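PDB 6ZXU: oxidoreductase, NAD-binding/iron-sulfur cluster-binding protein from Nitratireductor pacificus pht-3B, which is a catabolic reductive dehalogenase that carries cobalamin and two [4Fe-4S] clusters and probably removes halogens from organic substrates by reduction. Local coordinates for residues V560-K574 with N674-P686. Residues are numbered along the deposited sequence; the frame is centred on the assembly and turned at random.
Sequences VMFNGYEIWKADVEK and NQKLAMYPPRLQP
L677 splits its two methyls: CD2 packs against D571 CB (3.9 Å) and the bent K574 chain, which crosses it at about a right angle, while CD1 meets K569 O. Next, A678 N donates to D571 OD2 at 3.0 Å, nearly straight at 171° but from well above the carboxylate plane. Because D571 OD1 caps the helix by accepting from K574 N, one carboxylate ties this loop to the helix start; R700 pairs with OD2 as well. A water accepts from V572 N and donates to A570 O and A678 O. M679 bends at chi3 (44°), which carries CE to V560 CG2, tip to tip at 3.6 Å, while SD lies at the edge of the F562 ring, 5.3 Å from its centroid, a Met-aromatic contact. K569 CD covers one face of that ring. Y680 OH donates to E573 OE1, the 2.4 Å length being doubtfully short; R700 also pairs with OE1. P681 CB meets F562 CE2 at 3.8 Å, and P682 CD and CG cross the N563 amide at about a right angle, its OD1 accepting from Q309 N. The loop thus runs between hairpin 560-567 with helix 572-581, beside the cobalamin, and helix 700-709, whose Y707 touches L677 and M679.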
loop_
_atom_site.group_PDB
_atom_site.type_symbol
_atom_site.label_atom_id
_atom_site.label_comp_id
_atom_site.label_asym_id
_atom_site.label_seq_id
_atom_site.Cartn_x
_atom_site.Cartn_y
_atom_site.Cartn_z
ATOM N N VAL A 560 -25.769 7.419 -10.133
ATOM C CA VAL A 560 -26.140 8.677 -10.732
ATOM C C VAL A 560 -25.061 9.083 -11.757
ATOM O O VAL A 560 -23.941 8.537 -11.784
ATOM C CB VAL A 560 -26.302 9.823 -9.696
ATOM C CG1 VAL A 560 -27.443 9.526 -8.741
ATOM C CG2 VAL A 560 -25.038 10.084 -8.882
ATOM N N MET A 561 -25.422 10.042 -12.598
ATOM C CA MET A 561 -24.421 10.691 -13.445
ATOM C C MET A 561 -23.794 11.819 -12.636
ATOM O O MET A 561 -24.490 12.548 -11.925
ATOM C CB MET A 561 -25.116 11.265 -14.737
ATOM C CG MET A 561 -25.679 10.226 -15.688
ATOM S SD MET A 561 -24.565 8.879 -16.100
ATOM C CE MET A 561 -23.324 9.741 -17.049
ATOM N N PHE A 562 -22.504 11.974 -12.805
ATOM C CA PHE A 562 -21.717 12.970 -12.093
ATOM C C PHE A 562 -20.591 13.353 -13.043
ATOM O O PHE A 562 -19.799 12.516 -13.386
ATOM C CB PHE A 562 -21.141 12.319 -10.774
ATOM C CG PHE A 562 -20.227 13.200 -9.974
ATOM C CD1 PHE A 562 -18.840 13.214 -10.180
ATOM C CD2 PHE A 562 -20.741 14.044 -9.016
ATOM C CE1 PHE A 562 -18.051 14.070 -9.497
ATOM C CE2 PHE A 562 -19.935 14.919 -8.331
ATOM C CZ PHE A 562 -18.571 14.903 -8.556
ATOM N N ASN A 563 -20.546 14.630 -13.457
ATOM C CA ASN A 563 -19.473 15.197 -14.263
ATOM C C ASN A 563 -19.164 14.292 -15.416
ATOM O O ASN A 563 -17.997 14.024 -15.726
ATOM C CB ASN A 563 -18.215 15.456 -13.442
ATOM C CG ASN A 563 -17.140 16.256 -14.214
ATOM O OD1 ASN A 563 -17.441 16.996 -15.142
ATOM N ND2 ASN A 563 -15.939 16.126 -13.809
ATOM N N GLY A 564 -20.224 13.830 -16.122
ATOM C CA GLY A 564 -20.030 13.030 -17.305
ATOM C C GLY A 564 -19.858 11.550 -17.194
ATOM O O GLY A 564 -19.603 10.888 -18.173
ATOM N N TYR A 565 -19.900 10.981 -15.980
ATOM C CA TYR A 565 -19.763 9.545 -15.804
ATOM C C TYR A 565 -20.719 9.019 -14.752
ATOM O O TYR A 565 -21.115 9.696 -13.873
ATOM C CB TYR A 565 -18.300 9.124 -15.502
ATOM C CG TYR A 565 -17.675 9.904 -14.355
ATOM C CD1 TYR A 565 -17.000 11.087 -14.572
ATOM C CD2 TYR A 565 -17.769 9.453 -13.112
ATOM C CE1 TYR A 565 -16.488 11.824 -13.540
ATOM C CE2 TYR A 565 -17.235 10.130 -12.067
ATOM C CZ TYR A 565 -16.578 11.301 -12.271
ATOM O OH TYR A 565 -16.051 11.984 -11.223
ATOM N N GLU A 566 -21.002 7.732 -14.857
ATOM C CA GLU A 566 -21.897 7.008 -13.989
ATOM C C GLU A 566 -21.081 6.509 -12.751
ATOM O O GLU A 566 -20.006 5.894 -12.882
ATOM C CB GLU A 566 -22.443 5.790 -14.746
ATOM C CG GLU A 566 -23.304 4.832 -13.942
ATOM C CD GLU A 566 -23.771 3.594 -14.752
ATOM O OE1 GLU A 566 -23.252 3.304 -15.892
ATOM O OE2 GLU A 566 -24.624 2.864 -14.180
ATOM N N ILE A 567 -21.637 6.715 -11.572
ATOM C CA ILE A 567 -20.938 6.419 -10.342
ATOM C C ILE A 567 -21.953 6.326 -9.199
ATOM O O ILE A 567 -23.043 6.865 -9.282
ATOM C CB ILE A 567 -19.886 7.539 -10.104
ATOM C CG1 ILE A 567 -18.808 7.017 -9.149
ATOM C CG2 ILE A 567 -20.525 8.843 -9.685
ATOM C CD1 ILE A 567 -17.517 7.739 -9.205
ATOM N N TRP A 568 -21.578 5.620 -8.131
ATOM C CA TRP A 568 -22.258 5.741 -6.839
ATOM C C TRP A 568 -21.561 6.889 -6.084
ATOM O O TRP A 568 -20.436 6.719 -5.635
ATOM C CB TRP A 568 -22.118 4.464 -5.993
ATOM C CG TRP A 568 -23.144 3.358 -6.286
ATOM C CD1 TRP A 568 -24.457 3.369 -5.937
ATOM C CD2 TRP A 568 -22.914 2.132 -6.950
ATOM N NE1 TRP A 568 -25.070 2.244 -6.369
ATOM C CE2 TRP A 568 -24.142 1.455 -7.011
ATOM C CE3 TRP A 568 -21.814 1.569 -7.572
ATOM C CZ2 TRP A 568 -24.286 0.185 -7.585
ATOM C CZ3 TRP A 568 -21.938 0.323 -8.116
ATOM C CH2 TRP A 568 -23.183 -0.348 -8.170
ATOM N N LYS A 569 -22.158 8.044 -5.987
ATOM C CA LYS A 569 -21.445 9.179 -5.405
ATOM C C LYS A 569 -21.655 9.199 -3.912
ATOM O O LYS A 569 -22.783 9.298 -3.411
ATOM C CB LYS A 569 -21.854 10.541 -6.052
ATOM C CG LYS A 569 -20.835 11.643 -5.723
ATOM C CD LYS A 569 -19.582 11.401 -6.564
ATOM C CE LYS A 569 -18.382 11.957 -5.945
ATOM N NZ LYS A 569 -17.195 11.572 -6.742
ATOM N N ALA A 570 -20.575 8.992 -3.172
ATOM C CA ALA A 570 -20.553 9.142 -1.753
ATOM C C ALA A 570 -20.565 10.625 -1.411
ATOM O O ALA A 570 -20.264 11.477 -2.246
ATOM C CB ALA A 570 -19.337 8.524 -1.156
ATOM N N ASP A 571 -20.878 10.933 -0.169
ATOM C CA ASP A 571 -20.851 12.346 0.328
ATOM C C ASP A 571 -19.447 12.679 0.815
ATOM O O ASP A 571 -19.053 12.317 1.911
ATOM C CB ASP A 571 -21.864 12.548 1.436
ATOM C CG ASP A 571 -22.094 14.016 1.763
ATOM O OD1 ASP A 571 -21.123 14.799 1.880
ATOM O OD2 ASP A 571 -23.305 14.421 1.861
ATOM N N VAL A 572 -18.691 13.358 -0.026
ATOM C CA VAL A 572 -17.311 13.585 0.230
ATOM C C VAL A 572 -17.091 14.605 1.338
ATOM O O VAL A 572 -16.049 14.605 2.000
ATOM C CB VAL A 572 -16.516 13.926 -1.047
ATOM C CG1 VAL A 572 -16.630 12.802 -2.057
ATOM C CG2 VAL A 572 -16.971 15.234 -1.668
ATOM N N GLU A 573 -18.056 15.490 1.534
ATOM C CA GLU A 573 -17.970 16.426 2.663
ATOM C C GLU A 573 -18.090 15.696 4.004
ATOM O O GLU A 573 -17.286 15.955 4.911
ATOM C CB GLU A 573 -19.050 17.439 2.549
ATOM C CG GLU A 573 -19.081 18.406 3.726
ATOM C CD GLU A 573 -20.218 19.418 3.543
ATOM O OE1 GLU A 573 -21.005 19.371 2.529
ATOM O OE2 GLU A 573 -20.330 20.292 4.419
ATOM N N LYS A 574 -19.041 14.791 4.130
ATOM C CA LYS A 574 -19.200 14.013 5.368
ATOM C C LYS A 574 -18.005 13.098 5.624
ATOM O O LYS A 574 -17.416 13.121 6.743
ATOM C CB LYS A 574 -20.450 13.199 5.358
ATOM C CG LYS A 574 -21.708 14.015 5.415
ATOM C CD LYS A 574 -22.888 13.239 5.981
ATOM C CE LYS A 574 -23.332 12.205 5.004
ATOM N NZ LYS A 574 -24.643 11.572 5.345
ATOM N N ASN A 674 -34.742 7.511 1.237
ATOM C CA ASN A 674 -34.724 8.594 2.252
ATOM C C ASN A 674 -33.424 9.309 2.452
ATOM O O ASN A 674 -33.410 10.513 2.801
ATOM C CB ASN A 674 -35.260 8.077 3.608
ATOM C CG ASN A 674 -36.789 7.878 3.579
ATOM O OD1 ASN A 674 -37.544 8.712 3.064
ATOM N ND2 ASN A 674 -37.216 6.874 4.186
ATOM N N GLN A 675 -32.327 8.592 2.288
ATOM C CA GLN A 675 -31.009 9.172 2.458
ATOM C C GLN A 675 -30.777 10.258 1.371
ATOM O O GLN A 675 -31.008 10.012 0.198
ATOM C CB GLN A 675 -29.917 8.118 2.328
ATOM C CG GLN A 675 -28.504 8.657 2.451
ATOM C CD GLN A 675 -27.477 7.635 2.025
ATOM O OE1 GLN A 675 -27.627 6.992 1.005
ATOM N NE2 GLN A 675 -26.450 7.449 2.831
ATOM N N LYS A 676 -30.338 11.448 1.789
ATOM C CA LYS A 676 -30.006 12.533 0.902
ATOM C C LYS A 676 -28.591 12.958 1.125
ATOM O O LYS A 676 -28.214 13.444 2.189
ATOM C CB LYS A 676 -30.931 13.735 1.101
ATOM C CG LYS A 676 -32.397 13.394 1.056
ATOM C CD LYS A 676 -32.856 12.851 -0.265
ATOM C CE LYS A 676 -34.318 12.418 -0.151
ATOM N NZ LYS A 676 -34.775 11.663 -1.348
ATOM N N LEU A 677 -27.764 12.741 0.133
ATOM C CA LEU A 677 -26.382 13.098 0.136
ATOM C C LEU A 677 -26.159 14.373 -0.728
ATOM O O LEU A 677 -26.969 14.706 -1.581
ATOM C CB LEU A 677 -25.535 11.888 -0.386
ATOM C CG LEU A 677 -25.695 10.573 0.408
ATOM C CD1 LEU A 677 -24.886 9.516 -0.264
ATOM C CD2 LEU A 677 -25.240 10.673 1.892
ATOM N N ALA A 678 -25.034 15.045 -0.479
ATOM C CA ALA A 678 -24.617 16.203 -1.253
ATOM C C ALA A 678 -23.503 15.773 -2.223
ATOM O O ALA A 678 -22.688 14.882 -1.890
ATOM C CB ALA A 678 -24.115 17.292 -0.351
ATOM N N MET A 679 -23.532 16.275 -3.435
ATOM C CA MET A 679 -22.471 16.014 -4.409
ATOM C C MET A 679 -21.860 17.337 -4.863
ATOM O O MET A 679 -22.531 18.347 -4.861
ATOM C CB MET A 679 -22.957 15.221 -5.608
ATOM C CG MET A 679 -24.066 15.853 -6.361
ATOM S SD MET A 679 -24.382 15.209 -7.990
ATOM C CE MET A 679 -24.323 13.426 -7.870
ATOM N N TYR A 680 -20.622 17.299 -5.285
ATOM C CA TYR A 680 -19.919 18.518 -5.615
ATOM C C TYR A 680 -19.231 18.336 -6.963
ATOM O O TYR A 680 -18.006 18.192 -7.031
ATOM C CB TYR A 680 -18.943 18.891 -4.531
ATOM C CG TYR A 680 -19.621 19.170 -3.232
ATOM C CD1 TYR A 680 -20.274 20.348 -3.011
ATOM C CD2 TYR A 680 -19.732 18.184 -2.266
ATOM C CE1 TYR A 680 -20.968 20.599 -1.838
ATOM C CE2 TYR A 680 -20.475 18.391 -1.100
ATOM C CZ TYR A 680 -21.094 19.632 -0.904
ATOM O OH TYR A 680 -21.794 19.874 0.308
ATOM N N PRO A 681 -20.033 18.395 -8.050
ATOM C CA PRO A 681 -19.428 18.370 -9.370
ATOM C C PRO A 681 -18.755 19.708 -9.621
ATOM O O PRO A 681 -18.894 20.599 -8.817
ATOM C CB PRO A 681 -20.622 18.139 -10.290
ATOM C CG PRO A 681 -21.766 18.715 -9.538
ATOM C CD PRO A 681 -21.490 18.486 -8.109
ATOM N N PRO A 682 -18.037 19.857 -10.766
ATOM C CA PRO A 682 -17.333 21.117 -11.028
ATOM C C PRO A 682 -18.073 22.421 -10.743
ATOM O O PRO A 682 -17.464 23.374 -10.241
ATOM C CB PRO A 682 -16.943 20.983 -12.493
ATOM C CG PRO A 682 -16.640 19.516 -12.587
ATOM C CD PRO A 682 -17.701 18.848 -11.784
ATOM N N ARG A 683 -19.348 22.494 -11.010
ATOM C CA ARG A 683 -19.977 23.748 -10.711
ATOM C C ARG A 683 -19.991 24.155 -9.258
ATOM O O ARG A 683 -20.206 25.306 -8.981
ATOM C CB ARG A 683 -21.379 23.802 -11.260
ATOM C CG ARG A 683 -22.374 22.911 -10.691
ATOM C CD ARG A 683 -23.733 23.110 -11.417
ATOM N NE ARG A 683 -24.326 24.365 -11.000
ATOM C CZ ARG A 683 -25.129 24.526 -9.965
ATOM N NH1 ARG A 683 -25.535 23.481 -9.287
ATOM N NH2 ARG A 683 -25.511 25.751 -9.580
ATOM N N LEU A 684 -19.848 23.201 -8.329
ATOM C CA LEU A 684 -19.855 23.491 -6.902
ATOM C C LEU A 684 -18.480 23.380 -6.304
ATOM O O LEU A 684 -18.350 23.282 -5.075
ATOM C CB LEU A 684 -20.850 22.573 -6.189
ATOM C CG LEU A 684 -22.318 22.758 -6.644
ATOM C CD1 LEU A 684 -23.225 21.765 -5.920
ATOM C CD2 LEU A 684 -22.749 24.174 -6.278
ATOM N N GLN A 685 -17.456 23.403 -7.147
ATOM C CA GLN A 685 -16.090 23.341 -6.757
ATOM C C GLN A 685 -15.457 24.746 -6.929
ATOM O O GLN A 685 -15.966 25.517 -7.706
ATOM C CB GLN A 685 -15.359 22.320 -7.616
ATOM C CG GLN A 685 -15.762 20.882 -7.291
ATOM C CD GLN A 685 -15.111 20.363 -6.009
ATOM O OE1 GLN A 685 -15.118 21.023 -5.005
ATOM N NE2 GLN A 685 -14.580 19.121 -6.052
ATOM N N PRO A 686 -14.317 25.012 -6.278
ATOM C CA PRO A 686 -13.499 26.201 -6.637
ATOM C C PRO A 686 -13.102 26.074 -8.096
ATOM O O PRO A 686 -12.697 24.989 -8.548
ATOM C CB PRO A 686 -12.255 26.068 -5.774
ATOM C CG PRO A 686 -12.603 25.054 -4.723
ATOM C CD PRO A 686 -13.641 24.173 -5.256
HETATM O O HOH W 1 -20.110 14.158 -2.396
HETATM O O HOH W 2 -26.405 13.362 4.131
#